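Long-range contact in haloacid dehalogenase domain protein hydrolase (Planctomyces limnophilus, PDB 4OVY), which is a putative phosphatase of the haloacid dehalogenase superfamily, probably a metal-dependent hydrolase, and binds calcium in the crystal: residues A[39-44]-A[155-160]. Sequence-based numbering, arbitrary orientation.
Sequences VTFDND and FKTFIV. With CA (calcium ion), chain J; EDO (1,2-ethanediol), chain H.
The F41 ring meets the carbonyl oxygen F158 O at its edge, in the ring plane, with F41 CD1 3.7 Å from F158 O. T157 CG2 approaches the same ring obliquely, and M143, L147 and L150 of helix 141-152 also pack on F41. The F158 ring has V39 O at its edge. V39 CG1 reaches the F155 ring obliquely, 4.0 Å from F155 CD2. V39 chi1 (57°) sets CG1 between the backbone N and the carbonyl carbon, and from there it also lies beside T157 CG2. T40 and F158 point to the opposite sheet face from V39, F41 and T157. T40 CG2 also meets V160 CG2 at 3.5 Å, and M241 of helix 239-246 packs on both residues.

Four backbone hydrogen bonds join the parallel strands. V39 N donates to K156 O, F158 N to V39 O, F41 N to F158 O, and V160 N to F41 O at 2.8 Å. I159 CA adds a CA-H...O contact to F41 O.

Past the strand, D42 turns its carboxylate to the calcium ion, with CG anti to the backbone N (chi1 -163°). D42 OD2 binds the metal at 2.3 Å, and D44 O at 2.5 Å. N234 and two waters also bind it. K216 bridges D42 OD1, by a salt bridge, and V160 O. One aspartate binding metal by carboxylate and the next by backbone O, just after a central parallel strand, is consistent with the DxD motif of the HAD Rossmann-like fold.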
# COMPACT_ATOMS: atom_id res chain seq x y z
N VAL A 39 4.22 -6.83 -11.08
CA VAL A 39 3.23 -7.71 -11.68
C VAL A 39 2.07 -7.93 -10.71
O VAL A 39 2.30 -8.15 -9.52
CB VAL A 39 3.83 -9.06 -12.15
CG1 VAL A 39 4.52 -9.79 -11.01
CG2 VAL A 39 2.76 -9.94 -12.77
N THR A 40 0.85 -7.84 -11.22
CA THR A 40 -0.36 -7.97 -10.40
C THR A 40 -1.19 -9.17 -10.81
O THR A 40 -1.41 -9.43 -12.00
CB THR A 40 -1.23 -6.69 -10.47
OG1 THR A 40 -1.53 -6.37 -11.83
CG2 THR A 40 -0.53 -5.54 -9.80
N PHE A 41 -1.66 -9.91 -9.81
CA PHE A 41 -2.50 -11.08 -9.98
C PHE A 41 -3.81 -10.90 -9.23
O PHE A 41 -3.81 -10.50 -8.07
CB PHE A 41 -1.82 -12.32 -9.38
CG PHE A 41 -0.55 -12.73 -10.08
CD1 PHE A 41 0.66 -12.13 -9.76
CD2 PHE A 41 -0.57 -13.74 -11.03
CE1 PHE A 41 1.82 -12.52 -10.41
CE2 PHE A 41 0.59 -14.12 -11.68
CZ PHE A 41 1.79 -13.51 -11.36
N ASP A 42 -4.92 -11.24 -9.87
CA ASP A 42 -6.12 -11.54 -9.11
C ASP A 42 -5.86 -12.82 -8.29
O ASP A 42 -4.92 -13.58 -8.60
CB ASP A 42 -7.31 -11.73 -10.04
CG ASP A 42 -8.65 -11.64 -9.34
OD1 ASP A 42 -8.73 -11.31 -8.14
OD2 ASP A 42 -9.65 -11.90 -10.01
N ASN A 43 -6.68 -13.06 -7.27
CA ASN A 43 -6.57 -14.28 -6.47
C ASN A 43 -7.62 -15.32 -6.87
O ASN A 43 -7.29 -16.32 -7.51
CB ASN A 43 -6.67 -13.94 -4.97
CG ASN A 43 -6.41 -15.15 -4.08
OD1 ASN A 43 -5.59 -16.02 -4.41
ND2 ASN A 43 -7.09 -15.22 -2.95
N ASP A 44 -8.87 -15.08 -6.51
CA ASP A 44 -9.97 -16.01 -6.81
C ASP A 44 -10.00 -16.32 -8.31
O ASP A 44 -10.13 -15.42 -9.11
CB ASP A 44 -11.32 -15.42 -6.41
CG ASP A 44 -11.45 -15.17 -4.91
OD1 ASP A 44 -10.82 -15.88 -4.10
OD2 ASP A 44 -12.21 -14.25 -4.55
N PHE A 155 11.01 -9.47 -10.25
CA PHE A 155 9.68 -8.86 -10.22
C PHE A 155 9.16 -8.84 -8.80
O PHE A 155 9.46 -9.76 -8.03
CB PHE A 155 8.66 -9.65 -11.04
CG PHE A 155 8.76 -9.45 -12.52
CD1 PHE A 155 9.82 -9.98 -13.23
CD2 PHE A 155 7.76 -8.76 -13.21
CE1 PHE A 155 9.91 -9.81 -14.60
CE2 PHE A 155 7.85 -8.59 -14.58
CZ PHE A 155 8.92 -9.11 -15.27
N LYS A 156 8.38 -7.82 -8.45
CA LYS A 156 7.59 -7.81 -7.22
C LYS A 156 6.18 -8.24 -7.56
O LYS A 156 5.50 -7.58 -8.36
CB LYS A 156 7.54 -6.41 -6.58
CG LYS A 156 8.87 -5.95 -6.02
CD LYS A 156 8.79 -4.54 -5.43
CE LYS A 156 8.33 -4.52 -3.99
NZ LYS A 156 8.86 -3.31 -3.27
N THR A 157 5.74 -9.32 -6.94
CA THR A 157 4.45 -9.94 -7.23
C THR A 157 3.41 -9.43 -6.23
O THR A 157 3.57 -9.63 -5.03
CB THR A 157 4.53 -11.48 -7.12
OG1 THR A 157 5.06 -11.84 -5.83
CG2 THR A 157 5.44 -12.05 -8.21
N PHE A 158 2.37 -8.78 -6.73
CA PHE A 158 1.27 -8.29 -5.91
C PHE A 158 -0.03 -9.06 -6.20
O PHE A 158 -0.29 -9.47 -7.34
CB PHE A 158 0.97 -6.82 -6.21
CG PHE A 158 1.95 -5.85 -5.63
CD1 PHE A 158 3.20 -5.67 -6.21
CD2 PHE A 158 1.60 -5.05 -4.54
CE1 PHE A 158 4.09 -4.74 -5.69
CE2 PHE A 158 2.48 -4.13 -4.03
CZ PHE A 158 3.73 -3.98 -4.60
N ILE A 159 -0.85 -9.21 -5.17
CA ILE A 159 -2.25 -9.60 -5.37
C ILE A 159 -3.11 -8.34 -5.43
O ILE A 159 -2.93 -7.41 -4.64
CB ILE A 159 -2.75 -10.52 -4.24
CG1 ILE A 159 -2.14 -11.91 -4.40
CG2 ILE A 159 -4.27 -10.63 -4.25
CD1 ILE A 159 -2.34 -12.80 -3.19
N VAL A 160 -4.04 -8.33 -6.39
CA VAL A 160 -5.02 -7.26 -6.54
C VAL A 160 -6.38 -7.94 -6.72
O VAL A 160 -6.75 -8.34 -7.82
CB VAL A 160 -4.68 -6.33 -7.73
CG1 VAL A 160 -5.67 -5.17 -7.81
CG2 VAL A 160 -3.27 -5.79 -7.59
CA CA J . -11.22 -13.56 -10.31
C1 EDO H . -14.13 -11.87 -4.98
O1 EDO H . -13.08 -12.24 -5.88
C2 EDO H . -15.15 -10.97 -5.68
O2 EDO H . -14.47 -10.02 -6.51
O HOH W 1 -11.80 -10.89 -11.00
O HOH W 2 -13.22 -14.00 -9.88